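Local coordinates for putative uncharacterized protein (Pyrococcus abyssi virus 1, PDB 4HR1) that is of unknown function but folds as an all-helical, bromodomain-like protein of an archaeal virus and packs against a second copy of itself, at residues T18-L23 with E90-E95; F22-M27 with Q39-K44; E45-I50 with E86-Q91; V54-Y59 with Y75-K80. All blocks are in the same frame, centred on the assembly; numbering follows the deposited sequence.

Contact 1 of 4, residues T18-L23 with E90-E95; sequences TAIAFL and EQIIVE
Ile92 carries most of this largely apolar contact, and its branches reach three residues of segment 18-23. Its CG2 lies 3.7 Å from Ala19 CB, where the small methyl lets the backbones come closest, with 7.4 Å between Ala19 CA and Ile92 CA. The same CG2 has a looser neighbour in Leu23 CD1, while Ile92 CD1 comes within 4.3 Å of Ile20 CD1. The split follows from the first torsion of Ile92 (chi1 -82°), which sets CG1 beside the backbone N and CG2 beside the carbonyl carbon, so that one residue spreads two branches over the facing helix.

One turn on, Leu23 CD1 meets the aliphatic part of Glu95, 3.8 Å from its CG. Glu95 is bent at its second torsion (66°), which presents methylene rather than carboxylate to the leucine; the carboxylate turns to Arg98, with which OE1 forms a salt bridge. Further out, Leu16 and Trp15 of helix 6-30 also touch Ile92, and Val47 of helix 34-54 packs on Ile20.

The two segments run nearly parallel, their axes at 17°. With no hydrogen bond or salt bridge across it, the pairing of helices 6-30 and 72-98 rests here on the fit of buried aliphatic groups, with the one charged residue contributing carbon while its carboxylate is engaged with Arg98 of the same helix.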
loop_
_atom_site.group_PDB
_atom_site.type_symbol
_atom_site.label_atom_id
_atom_site.label_comp_id
_atom_site.label_asym_id
_atom_site.label_seq_id
_atom_site.Cartn_x
_atom_site.Cartn_y
_atom_site.Cartn_z
ATOM N N THR B 18 -3.572 1.776 4.742
ATOM C CA THR B 18 -4.912 1.243 5.004
ATOM C C THR B 18 -5.539 2.001 6.158
ATOM O O THR B 18 -6.732 2.285 6.107
ATOM C CB THR B 18 -4.847 -0.293 5.259
ATOM O OG1 THR B 18 -4.280 -0.919 4.109
ATOM C CG2 THR B 18 -6.212 -0.914 5.525
ATOM N N ALA B 19 -4.742 2.321 7.207
ATOM C CA ALA B 19 -5.218 3.083 8.367
ATOM C C ALA B 19 -5.627 4.511 7.928
ATOM O O ALA B 19 -6.664 5.013 8.359
ATOM C CB ALA B 19 -4.149 3.128 9.438
ATOM N N ILE B 20 -4.862 5.110 7.008
ATOM C CA ILE B 20 -5.149 6.429 6.450
ATOM C C ILE B 20 -6.466 6.373 5.650
ATOM O O ILE B 20 -7.318 7.274 5.795
ATOM C CB ILE B 20 -3.945 6.931 5.618
ATOM C CG1 ILE B 20 -2.905 7.566 6.546
ATOM C CG2 ILE B 20 -4.373 7.918 4.521
ATOM C CD1 ILE B 20 -1.516 7.462 6.063
ATOM N N ALA B 21 -6.640 5.267 4.850
ATOM C CA ALA B 21 -7.819 4.988 4.037
ATOM C C ALA B 21 -9.016 4.828 4.955
ATOM O O ALA B 21 -10.092 5.343 4.669
ATOM C CB ALA B 21 -7.605 3.724 3.214
ATOM N N PHE B 22 -8.800 4.168 6.088
ATOM C CA PHE B 22 -9.804 3.973 7.114
ATOM C C PHE B 22 -10.178 5.343 7.748
ATOM O O PHE B 22 -11.352 5.554 8.047
ATOM C CB PHE B 22 -9.272 2.970 8.152
ATOM C CG PHE B 22 -10.158 2.682 9.341
ATOM C CD1 PHE B 22 -9.961 3.339 10.552
ATOM C CD2 PHE B 22 -11.150 1.708 9.274
ATOM C CE1 PHE B 22 -10.778 3.071 11.662
ATOM C CE2 PHE B 22 -11.970 1.446 10.381
ATOM C CZ PHE B 22 -11.774 2.127 11.572
ATOM N N LEU B 23 -9.192 6.266 7.939
ATOM C CA LEU B 23 -9.449 7.591 8.540
ATOM C C LEU B 23 -10.205 8.486 7.576
ATOM O O LEU B 23 -11.186 9.097 7.971
ATOM C CB LEU B 23 -8.167 8.297 9.051
ATOM C CG LEU B 23 -7.515 7.723 10.305
ATOM C CD1 LEU B 23 -6.087 8.179 10.409
ATOM C CD2 LEU B 23 -8.299 8.085 11.564
ATOM N N GLU B 90 2.169 5.224 15.678
ATOM C CA GLU B 90 1.626 5.774 16.926
ATOM C C GLU B 90 0.893 7.109 16.696
ATOM O O GLU B 90 -0.109 7.369 17.369
ATOM C CB GLU B 90 2.709 5.900 18.015
ATOM C CG GLU B 90 2.529 4.910 19.158
ATOM C CD GLU B 90 1.308 5.042 20.062
ATOM O OE1 GLU B 90 0.641 4.011 20.304
ATOM O OE2 GLU B 90 1.050 6.154 20.577
ATOM N N GLN B 91 1.365 7.925 15.708
ATOM C CA GLN B 91 0.712 9.183 15.346
ATOM C C GLN B 91 -0.723 8.950 14.846
ATOM O O GLN B 91 -1.622 9.713 15.215
ATOM C CB GLN B 91 1.525 9.921 14.298
ATOM C CG GLN B 91 2.581 10.847 14.899
ATOM C CD GLN B 91 3.548 11.338 13.862
ATOM O OE1 GLN B 91 3.200 11.592 12.710
ATOM N NE2 GLN B 91 4.799 11.449 14.234
ATOM N N ILE B 92 -0.932 7.865 14.046
ATOM C CA ILE B 92 -2.204 7.415 13.485
ATOM C C ILE B 92 -3.118 6.951 14.587
ATOM O O ILE B 92 -4.307 7.253 14.539
ATOM C CB ILE B 92 -1.965 6.318 12.388
ATOM C CG1 ILE B 92 -1.601 6.976 11.038
ATOM C CG2 ILE B 92 -3.164 5.352 12.239
ATOM C CD1 ILE B 92 -0.951 6.126 10.088
ATOM N N ILE B 93 -2.580 6.208 15.577
ATOM C CA ILE B 93 -3.321 5.719 16.750
ATOM C C ILE B 93 -3.848 6.943 17.518
ATOM O O ILE B 93 -5.016 6.980 17.888
ATOM C CB ILE B 93 -2.406 4.826 17.642
ATOM C CG1 ILE B 93 -1.912 3.537 16.910
ATOM C CG2 ILE B 93 -3.016 4.527 19.036
ATOM C CD1 ILE B 93 -2.960 2.435 16.588
ATOM N N VAL B 94 -2.973 7.945 17.734
ATOM C CA VAL B 94 -3.279 9.212 18.404
ATOM C C VAL B 94 -4.425 9.877 17.618
ATOM O O VAL B 94 -5.453 10.213 18.214
ATOM C CB VAL B 94 -1.993 10.096 18.543
ATOM C CG1 VAL B 94 -2.312 11.588 18.645
ATOM C CG2 VAL B 94 -1.142 9.640 19.728
ATOM N N GLU B 95 -4.272 9.964 16.278
ATOM C CA GLU B 95 -5.271 10.495 15.357
ATOM C C GLU B 95 -6.637 9.801 15.495
ATOM O O GLU B 95 -7.656 10.486 15.531
ATOM C CB GLU B 95 -4.750 10.500 13.915
ATOM C CG GLU B 95 -5.721 11.078 12.893
ATOM C CD GLU B 95 -6.067 12.555 12.972
ATOM O OE1 GLU B 95 -5.465 13.275 13.804
ATOM O OE2 GLU B 95 -6.918 13.000 12.168
#

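Contact 2 of 4, residues F22-M27 with Q39-K44; sequences FLKGYM and QVEKLK
An antiparallel helical hairpin, formed by helices 6-30 and 34-54 and the short turn between them, is held here by Val40 and a salt bridge beside it; the segment axes lie at 162°. The two methyls of Val40 divide the work. CG2 receives Met27, whose CE lies 3.4 Å away and whose SD also packs on it as the side chains pass in opposite directions; Leu23 adds its CB, 4.2 Å from Val40 CG2. CG1 takes the aliphatic part of Lys24, with Lys24 CG at 3.7 Å from Val40 CG1.

With its CG set beside the backbone N, Lys24 stays extended beyond it (chi3 -177°), which carries its amine past the valine to Glu41. There Lys24 NZ donates to Glu41 OE1 over 2.8 Å, meeting the syn lone pair of the carboxylate. Glu41, bent at its second torsion, has a longer ion pair on its own helix, with Lys44 NZ 3.7 Å from OE2. Each carboxylate oxygen thus has a lysine near it, the second only at long range, which would probably favour the ionised form.

Helix 72-98 lies against the hairpin, its Glu95 touching both Met27 and Val40. Leu101, in the loop that follows that helix, packs on Leu23, and Asn55 of the neighbouring subunit touches Lys24.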
loop_
_atom_site.group_PDB
_atom_site.type_symbol
_atom_site.label_atom_id
_atom_site.label_comp_id
_atom_site.label_asym_id
_atom_site.label_seq_id
_atom_site.Cartn_x
_atom_site.Cartn_y
_atom_site.Cartn_z
ATOM N N PHE B 22 -8.800 4.168 6.088
ATOM C CA PHE B 22 -9.804 3.973 7.114
ATOM C C PHE B 22 -10.178 5.343 7.748
ATOM O O PHE B 22 -11.352 5.554 8.047
ATOM C CB PHE B 22 -9.272 2.970 8.152
ATOM C CG PHE B 22 -10.158 2.682 9.341
ATOM C CD1 PHE B 22 -9.961 3.339 10.552
ATOM C CD2 PHE B 22 -11.150 1.708 9.274
ATOM C CE1 PHE B 22 -10.778 3.071 11.662
ATOM C CE2 PHE B 22 -11.970 1.446 10.381
ATOM C CZ PHE B 22 -11.774 2.127 11.572
ATOM N N LEU B 23 -9.192 6.266 7.939
ATOM C CA LEU B 23 -9.449 7.591 8.540
ATOM C C LEU B 23 -10.205 8.486 7.576
ATOM O O LEU B 23 -11.186 9.097 7.971
ATOM C CB LEU B 23 -8.167 8.297 9.051
ATOM C CG LEU B 23 -7.515 7.723 10.305
ATOM C CD1 LEU B 23 -6.087 8.179 10.409
ATOM C CD2 LEU B 23 -8.299 8.085 11.564
ATOM N N LYS B 24 -9.775 8.528 6.315
ATOM C CA LYS B 24 -10.442 9.274 5.252
ATOM C C LYS B 24 -11.875 8.735 5.026
ATOM O O LYS B 24 -12.794 9.512 4.736
ATOM C CB LYS B 24 -9.632 9.194 3.944
ATOM C CG LYS B 24 -8.353 10.004 3.973
ATOM C CD LYS B 24 -7.854 10.287 2.581
ATOM C CE LYS B 24 -6.550 11.027 2.625
ATOM N NZ LYS B 24 -6.230 11.655 1.315
ATOM N N GLY B 25 -12.032 7.418 5.188
ATOM C CA GLY B 25 -13.295 6.704 5.048
ATOM C C GLY B 25 -14.314 7.117 6.082
ATOM O O GLY B 25 -15.475 7.339 5.744
ATOM N N TYR B 26 -13.876 7.222 7.346
ATOM C CA TYR B 26 -14.682 7.649 8.493
ATOM C C TYR B 26 -15.097 9.122 8.367
ATOM O O TYR B 26 -16.245 9.461 8.647
ATOM C CB TYR B 26 -13.871 7.435 9.774
ATOM C CG TYR B 26 -14.361 8.174 11.001
ATOM C CD1 TYR B 26 -15.312 7.606 11.846
ATOM C CD2 TYR B 26 -13.795 9.390 11.381
ATOM C CE1 TYR B 26 -15.692 8.232 13.034
ATOM C CE2 TYR B 26 -14.202 10.047 12.542
ATOM C CZ TYR B 26 -15.140 9.455 13.374
ATOM O OH TYR B 26 -15.531 10.077 14.531
ATOM N N MET B 27 -14.134 9.986 7.992
ATOM C CA MET B 27 -14.315 11.427 7.836
ATOM C C MET B 27 -15.363 11.774 6.798
ATOM O O MET B 27 -16.084 12.745 6.989
ATOM C CB MET B 27 -12.982 12.112 7.515
ATOM C CG MET B 27 -12.145 12.353 8.741
ATOM S SD MET B 27 -10.498 12.969 8.363
ATOM C CE MET B 27 -9.901 13.120 9.989
ATOM N N GLN B 39 -4.610 17.261 8.741
ATOM C CA GLN B 39 -3.767 16.474 9.647
ATOM C C GLN B 39 -3.652 14.988 9.189
ATOM O O GLN B 39 -2.652 14.325 9.471
ATOM C CB GLN B 39 -4.192 16.621 11.119
ATOM C CG GLN B 39 -5.560 16.026 11.435
ATOM C CD GLN B 39 -6.049 16.265 12.843
ATOM O OE1 GLN B 39 -5.380 16.885 13.687
ATOM N NE2 GLN B 39 -7.240 15.739 13.122
ATOM N N VAL B 40 -4.663 14.491 8.458
ATOM C CA VAL B 40 -4.655 13.146 7.876
ATOM C C VAL B 40 -3.691 13.193 6.670
ATOM O O VAL B 40 -2.872 12.281 6.474
ATOM C CB VAL B 40 -6.092 12.678 7.527
ATOM C CG1 VAL B 40 -6.100 11.576 6.461
ATOM C CG2 VAL B 40 -6.820 12.225 8.780
ATOM N N GLU B 41 -3.737 14.305 5.929
ATOM C CA GLU B 41 -2.865 14.540 4.791
ATOM C C GLU B 41 -1.387 14.707 5.173
ATOM O O GLU B 41 -0.518 14.443 4.342
ATOM C CB GLU B 41 -3.369 15.721 3.945
ATOM C CG GLU B 41 -3.060 15.579 2.457
ATOM C CD GLU B 41 -3.548 14.323 1.747
ATOM O OE1 GLU B 41 -4.500 13.668 2.236
ATOM O OE2 GLU B 41 -2.975 14.004 0.681
ATOM N N LYS B 42 -1.102 15.157 6.406
ATOM C CA LYS B 42 0.274 15.303 6.878
ATOM C C LYS B 42 0.823 13.916 7.131
ATOM O O LYS B 42 1.957 13.647 6.759
ATOM C CB LYS B 42 0.364 16.189 8.128
ATOM C CG LYS B 42 0.257 17.676 7.791
ATOM C CD LYS B 42 0.292 18.574 9.030
ATOM C CE LYS B 42 0.303 20.050 8.683
ATOM N NZ LYS B 42 -1.029 20.539 8.229
ATOM N N LEU B 43 -0.034 13.007 7.643
ATOM C CA LEU B 43 0.274 11.607 7.905
ATOM C C LEU B 43 0.552 10.845 6.616
ATOM O O LEU B 43 1.605 10.217 6.503
ATOM C CB LEU B 43 -0.842 10.957 8.726
ATOM C CG LEU B 43 -0.940 11.407 10.207
ATOM C CD1 LEU B 43 -2.116 10.747 10.907
ATOM C CD2 LEU B 43 0.327 11.088 10.977
ATOM N N LYS B 44 -0.342 10.975 5.617
ATOM C CA LYS B 44 -0.223 10.392 4.282
ATOM C C LYS B 44 1.078 10.860 3.632
ATOM O O LYS B 44 1.803 10.041 3.056
ATOM C CB LYS B 44 -1.452 10.777 3.420
ATOM C CG LYS B 44 -1.516 10.134 2.024
ATOM C CD LYS B 44 -1.178 11.131 0.934
ATOM C CE LYS B 44 -1.454 10.582 -0.438
ATOM N NZ LYS B 44 -1.136 11.572 -1.501
#

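Contact 3 of 4, residues E45-I50 with E86-Q91; sequences ERVDEI and EDIKEQ
Arg46 and Ile88 meet where helices 34-54 and 72-98 of the helical bundle run antiparallel, at 167° between segment axes. From the backbone outward, Arg46 CB packs on Ile88 CD1 at 3.9 Å. The chain then bends at its second and third torsions (-95° and -75°), bringing NE near Ile88 CG1 and the guanidinium to the polar border. Its NH1 forms a salt bridge with Asp87 OD2 at 2.8 Å; the oxygen lies near the guanidinium plane at its edge, although the carboxylate is steeply turned against that plane. The amide of Gln91 sits obliquely beside the same group, but Arg46 NH1 and Gln91 NE2, 3.2 Å apart, are both donors and do not hydrogen-bond.

On the buried side of this ion pair, Ile88 CD1 also touches Ile50 CG2, the two side chains sliding past each other in opposite directions, while Leu16 and Ile20 of helix 6-30 back Val47. On the other branch of the isoleucine, Val47 CG2 lies 3.7 Å from Ile88 CG2.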
loop_
_atom_site.group_PDB
_atom_site.type_symbol
_atom_site.label_atom_id
_atom_site.label_comp_id
_atom_site.label_asym_id
_atom_site.label_seq_id
_atom_site.Cartn_x
_atom_site.Cartn_y
_atom_site.Cartn_z
ATOM N N GLU B 45 1.399 12.156 3.751
ATOM C CA GLU B 45 2.650 12.669 3.185
ATOM C C GLU B 45 3.913 12.090 3.856
ATOM O O GLU B 45 4.930 11.903 3.186
ATOM C CB GLU B 45 2.672 14.196 3.130
ATOM C CG GLU B 45 2.487 14.742 1.715
ATOM C CD GLU B 45 3.357 14.135 0.619
ATOM O OE1 GLU B 45 2.782 13.587 -0.351
ATOM O OE2 GLU B 45 4.605 14.175 0.742
ATOM N N ARG B 46 3.820 11.783 5.170
ATOM C CA ARG B 46 4.885 11.159 5.954
ATOM C C ARG B 46 5.099 9.714 5.417
ATOM O O ARG B 46 6.220 9.367 5.057
ATOM C CB ARG B 46 4.542 11.169 7.467
ATOM C CG ARG B 46 4.625 12.540 8.164
ATOM C CD ARG B 46 5.961 12.798 8.848
ATOM N NE ARG B 46 6.117 12.044 10.097
ATOM C CZ ARG B 46 7.087 12.243 10.986
ATOM N NH1 ARG B 46 7.145 11.508 12.087
ATOM N NH2 ARG B 46 8.005 13.182 10.781
ATOM N N VAL B 47 4.013 8.926 5.278
ATOM C CA VAL B 47 4.055 7.572 4.709
ATOM C C VAL B 47 4.663 7.580 3.293
ATOM O O VAL B 47 5.530 6.759 3.025
ATOM C CB VAL B 47 2.694 6.847 4.762
ATOM C CG1 VAL B 47 2.812 5.406 4.264
ATOM C CG2 VAL B 47 2.123 6.873 6.174
ATOM N N ASP B 48 4.292 8.546 2.429
ATOM C CA ASP B 48 4.858 8.621 1.078
ATOM C C ASP B 48 6.355 8.994 1.065
ATOM O O ASP B 48 7.071 8.622 0.136
ATOM C CB ASP B 48 4.049 9.570 0.156
ATOM C CG ASP B 48 2.549 9.304 -0.001
ATOM O OD1 ASP B 48 1.821 10.237 -0.433
ATOM O OD2 ASP B 48 2.102 8.165 0.301
ATOM N N GLU B 49 6.812 9.747 2.073
ATOM C CA GLU B 49 8.209 10.180 2.200
ATOM C C GLU B 49 9.123 8.973 2.494
ATOM O O GLU B 49 10.088 8.705 1.771
ATOM C CB GLU B 49 8.341 11.194 3.344
ATOM C CG GLU B 49 8.103 12.642 2.970
ATOM C CD GLU B 49 8.215 13.576 4.160
ATOM O OE1 GLU B 49 9.271 13.557 4.833
ATOM O OE2 GLU B 49 7.241 14.320 4.427
ATOM N N ILE B 50 8.792 8.262 3.564
ATOM C CA ILE B 50 9.508 7.108 4.046
ATOM C C ILE B 50 9.448 5.916 3.062
ATOM O O ILE B 50 10.460 5.236 2.876
ATOM C CB ILE B 50 9.034 6.815 5.499
ATOM C CG1 ILE B 50 10.048 5.998 6.325
ATOM C CG2 ILE B 50 7.599 6.309 5.587
ATOM C CD1 ILE B 50 11.383 6.744 6.576
ATOM N N GLU B 86 7.375 3.408 12.729
ATOM C CA GLU B 86 6.731 3.035 13.998
ATOM C C GLU B 86 6.193 4.271 14.733
ATOM O O GLU B 86 5.198 4.181 15.466
ATOM C CB GLU B 86 7.625 2.137 14.865
ATOM C CG GLU B 86 6.921 0.857 15.319
ATOM C CD GLU B 86 6.384 -0.090 14.248
ATOM O OE1 GLU B 86 5.299 -0.682 14.466
ATOM O OE2 GLU B 86 7.052 -0.256 13.199
ATOM N N ASP B 87 6.809 5.437 14.442
ATOM C CA ASP B 87 6.420 6.738 14.964
ATOM C C ASP B 87 5.094 7.140 14.302
ATOM O O ASP B 87 4.115 7.355 15.025
ATOM C CB ASP B 87 7.545 7.774 14.751
ATOM C CG ASP B 87 7.227 9.162 15.274
ATOM O OD1 ASP B 87 6.918 9.290 16.479
ATOM O OD2 ASP B 87 7.305 10.116 14.487
ATOM N N ILE B 88 5.044 7.136 12.934
ATOM C CA ILE B 88 3.837 7.360 12.109
ATOM C C ILE B 88 2.687 6.425 12.574
ATOM O O ILE B 88 1.546 6.880 12.721
ATOM C CB ILE B 88 4.108 7.222 10.584
ATOM C CG1 ILE B 88 5.315 8.070 10.141
ATOM C CG2 ILE B 88 2.836 7.606 9.781
ATOM C CD1 ILE B 88 5.864 7.751 8.787
ATOM N N LYS B 89 3.003 5.157 12.891
ATOM C CA LYS B 89 1.984 4.252 13.416
ATOM C C LYS B 89 1.360 4.794 14.699
ATOM O O LYS B 89 0.140 4.852 14.777
ATOM C CB LYS B 89 2.506 2.809 13.579
ATOM C CG LYS B 89 1.440 1.837 14.064
ATOM C CD LYS B 89 1.852 0.389 13.870
ATOM C CE LYS B 89 0.774 -0.541 14.389
ATOM N NZ LYS B 89 0.916 -1.915 13.846
ATOM N N GLU B 90 2.169 5.224 15.678
ATOM C CA GLU B 90 1.626 5.774 16.926
ATOM C C GLU B 90 0.893 7.109 16.696
ATOM O O GLU B 90 -0.109 7.369 17.369
ATOM C CB GLU B 90 2.709 5.900 18.015
ATOM C CG GLU B 90 2.529 4.910 19.158
ATOM C CD GLU B 90 1.308 5.042 20.062
ATOM O OE1 GLU B 90 0.641 4.011 20.304
ATOM O OE2 GLU B 90 1.050 6.154 20.577
ATOM N N GLN B 91 1.365 7.925 15.708
ATOM C CA GLN B 91 0.712 9.183 15.346
ATOM C C GLN B 91 -0.723 8.950 14.846
ATOM O O GLN B 91 -1.622 9.713 15.215
ATOM C CB GLN B 91 1.525 9.921 14.298
ATOM C CG GLN B 91 2.581 10.847 14.899
ATOM C CD GLN B 91 3.548 11.338 13.862
ATOM O OE1 GLN B 91 3.200 11.592 12.710
ATOM N NE2 GLN B 91 4.799 11.449 14.234
#

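Contact 4 of 4, residues V54-Y59 with Y75-K80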
loop_
_atom_site.group_PDB
_atom_site.type_symbol
_atom_site.label_atom_id
_atom_site.label_comp_id
_atom_site.label_asym_id
_atom_site.label_seq_id
_atom_site.Cartn_x
_atom_site.Cartn_y
_atom_site.Cartn_z
ATOM N N VAL B 54 12.630 3.730 1.043
ATOM C CA VAL B 54 12.786 2.309 1.334
ATOM C C VAL B 54 12.375 1.355 0.158
ATOM O O VAL B 54 12.516 0.130 0.270
ATOM C CB VAL B 54 12.102 2.025 2.698
ATOM C CG1 VAL B 54 10.719 1.408 2.561
ATOM C CG2 VAL B 54 12.988 1.194 3.596
ATOM N N ASN B 55 11.918 1.943 -0.977
ATOM C CA ASN B 55 11.442 1.233 -2.170
ATOM C C ASN B 55 12.482 0.408 -2.876
ATOM O O ASN B 55 12.126 -0.659 -3.392
ATOM C CB ASN B 55 10.759 2.182 -3.176
ATOM C CG ASN B 55 9.293 2.473 -2.900
ATOM O OD1 ASN B 55 8.591 1.769 -2.135
ATOM N ND2 ASN B 55 8.802 3.528 -3.536
ATOM N N TRP B 56 13.750 0.897 -2.916
ATOM C CA TRP B 56 14.903 0.252 -3.566
ATOM C C TRP B 56 15.033 -1.226 -3.165
ATOM O O TRP B 56 15.416 -2.045 -3.996
ATOM C CB TRP B 56 16.226 1.018 -3.271
ATOM C CG TRP B 56 16.494 1.183 -1.799
ATOM C CD1 TRP B 56 16.105 2.225 -1.014
ATOM C CD2 TRP B 56 17.105 0.225 -0.919
ATOM N NE1 TRP B 56 16.397 1.962 0.303
ATOM C CE2 TRP B 56 16.984 0.728 0.395
ATOM C CE3 TRP B 56 17.734 -1.019 -1.111
ATOM C CZ2 TRP B 56 17.492 0.048 1.508
ATOM C CZ3 TRP B 56 18.151 -1.735 0.002
ATOM C CH2 TRP B 56 18.057 -1.188 1.292
ATOM N N ASP B 57 14.690 -1.548 -1.900
ATOM C CA ASP B 57 14.755 -2.870 -1.286
ATOM C C ASP B 57 13.790 -3.896 -1.900
ATOM O O ASP B 57 14.047 -5.105 -1.796
ATOM C CB ASP B 57 14.579 -2.752 0.246
ATOM C CG ASP B 57 14.838 -4.029 1.036
ATOM O OD1 ASP B 57 13.983 -4.389 1.888
ATOM O OD2 ASP B 57 15.858 -4.708 0.758
ATOM N N VAL B 58 12.682 -3.424 -2.515
ATOM C CA VAL B 58 11.702 -4.288 -3.191
ATOM C C VAL B 58 12.416 -4.960 -4.364
ATOM O O VAL B 58 12.443 -6.188 -4.418
ATOM C CB VAL B 58 10.368 -3.591 -3.613
ATOM C CG1 VAL B 58 9.472 -4.542 -4.404
ATOM C CG2 VAL B 58 9.615 -3.064 -2.398
ATOM N N TYR B 59 13.038 -4.172 -5.257
ATOM C CA TYR B 59 13.785 -4.767 -6.357
ATOM C C TYR B 59 15.102 -5.419 -5.886
ATOM O O TYR B 59 15.451 -6.483 -6.406
ATOM C CB TYR B 59 14.057 -3.773 -7.477
ATOM C CG TYR B 59 14.930 -4.371 -8.555
ATOM C CD1 TYR B 59 14.407 -5.264 -9.488
ATOM C CD2 TYR B 59 16.301 -4.121 -8.588
ATOM C CE1 TYR B 59 15.215 -5.858 -10.453
ATOM C CE2 TYR B 59 17.118 -4.708 -9.551
ATOM C CZ TYR B 59 16.569 -5.575 -10.482
ATOM O OH TYR B 59 17.360 -6.143 -11.446
ATOM N N TYR B 75 21.621 -1.360 5.550
ATOM C CA TYR B 75 21.079 -1.765 6.841
ATOM C C TYR B 75 20.782 -0.574 7.772
ATOM O O TYR B 75 19.740 -0.567 8.426
ATOM C CB TYR B 75 21.953 -2.821 7.528
ATOM C CG TYR B 75 21.203 -3.557 8.615
ATOM C CD1 TYR B 75 20.473 -4.707 8.332
ATOM C CD2 TYR B 75 21.147 -3.053 9.912
ATOM C CE1 TYR B 75 19.732 -5.358 9.321
ATOM C CE2 TYR B 75 20.453 -3.722 10.922
ATOM C CZ TYR B 75 19.725 -4.860 10.618
ATOM O OH TYR B 75 19.021 -5.478 11.625
ATOM N N LYS B 76 21.695 0.419 7.829
ATOM C CA LYS B 76 21.553 1.628 8.649
ATOM C C LYS B 76 20.333 2.452 8.179
ATOM O O LYS B 76 19.494 2.813 9.005
ATOM C CB LYS B 76 22.847 2.475 8.615
ATOM C CG LYS B 76 23.926 2.066 9.624
ATOM C CD LYS B 76 25.254 2.725 9.227
ATOM C CE LYS B 76 26.251 2.874 10.352
ATOM N NZ LYS B 76 27.190 4.013 10.108
ATOM N N GLU B 77 20.217 2.671 6.853
ATOM C CA GLU B 77 19.124 3.384 6.184
ATOM C C GLU B 77 17.735 2.785 6.507
ATOM O O GLU B 77 16.769 3.528 6.717
ATOM C CB GLU B 77 19.377 3.378 4.674
ATOM C CG GLU B 77 18.726 4.527 3.932
ATOM C CD GLU B 77 17.596 4.109 3.010
ATOM O OE1 GLU B 77 17.797 4.144 1.773
ATOM O OE2 GLU B 77 16.515 3.737 3.522
ATOM N N ILE B 78 17.655 1.451 6.585
ATOM C CA ILE B 78 16.442 0.686 6.879
ATOM C C ILE B 78 16.068 0.749 8.359
ATOM O O ILE B 78 14.880 0.769 8.680
ATOM C CB ILE B 78 16.550 -0.765 6.296
ATOM C CG1 ILE B 78 15.349 -1.122 5.444
ATOM C CG2 ILE B 78 16.832 -1.855 7.335
ATOM C CD1 ILE B 78 15.711 -1.322 4.100
ATOM N N GLN B 79 17.086 0.763 9.252
ATOM C CA GLN B 79 16.942 0.838 10.714
ATOM C C GLN B 79 16.291 2.168 11.084
ATOM O O GLN B 79 15.452 2.206 11.985
ATOM C CB GLN B 79 18.314 0.732 11.393
ATOM C CG GLN B 79 18.824 -0.696 11.595
ATOM C CD GLN B 79 19.918 -0.783 12.658
ATOM O OE1 GLN B 79 19.876 -1.642 13.554
ATOM N NE2 GLN B 79 20.935 0.080 12.584
ATOM N N LYS B 80 16.681 3.242 10.354
ATOM C CA LYS B 80 16.175 4.605 10.442
ATOM C C LYS B 80 14.698 4.577 9.999
ATOM O O LYS B 80 13.810 4.878 10.806
ATOM C CB LYS B 80 16.969 5.544 9.502
ATOM C CG LYS B 80 18.407 5.885 9.903
ATOM C CD LYS B 80 18.934 6.996 8.981
ATOM C CE LYS B 80 20.418 7.270 9.051
ATOM N NZ LYS B 80 20.818 8.342 8.093
#
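The indole of Trp56 and the carboxylate of Glu77 stand almost perpendicular, their planes 83° apart, as the two side chains run past each other in opposite directions. Trp56 NE1 gives Glu77 OE1 a weak hydrogen bond, 3.0 Å long but bent to 121° at the hydrogen; OE1 approaches the ring obliquely, whereas OE2 lies at its edge in the ring plane. NE1 also makes a weak bond to the Ala53 carbonyl. Glu77 reaches across to the indole by bending at its second torsion.

Next to this pair, Ile78 aims its end into the angle between Trp56 and Val54. Its CD1 meets the six-membered part of the indole, 3.4 Å from Trp56 CZ2, on an oblique path, and it crosses Val54 at about a right angle, with CG2 of that valine 3.7 Å from Ile78 CD1. Asp57 adds a looser touch to the same methyl. Phe3 packs on Ile78 from the N-terminal loop, and Val9 and Ile13 of helix 6-30 pack on Val54.

Segment 54-59 is thus joined to helix 72-98 chiefly by apolar contact round one isoleucine, while the bent indole N-H bond, shared with the Ala53 carbonyl, probably adds little strength.

How the contacts relate
Helices 6-30, 34-54 and 72-98 make up the core of the bundle, and contacts 1, 2 and 3 join them pairwise. Contacts 1 and 2 share Phe22 and Leu23 with centres 7 Å apart; contacts 1 and 3, with centres 10 Å apart, share Glu90 and Gln91. Along the chain contact 2 closes before contact 3 opens, contact 1 spans both, and contact 4 falls between the two segments of contact 3. Contact 4 lies beyond the chain's centre from contacts 1 and 2, about 23 and 25 Å away between centres, and pins the short helix 56-63 to the same helix 72-98. Helix 72-98 thus takes part in contacts on opposite sides of the chain's centre.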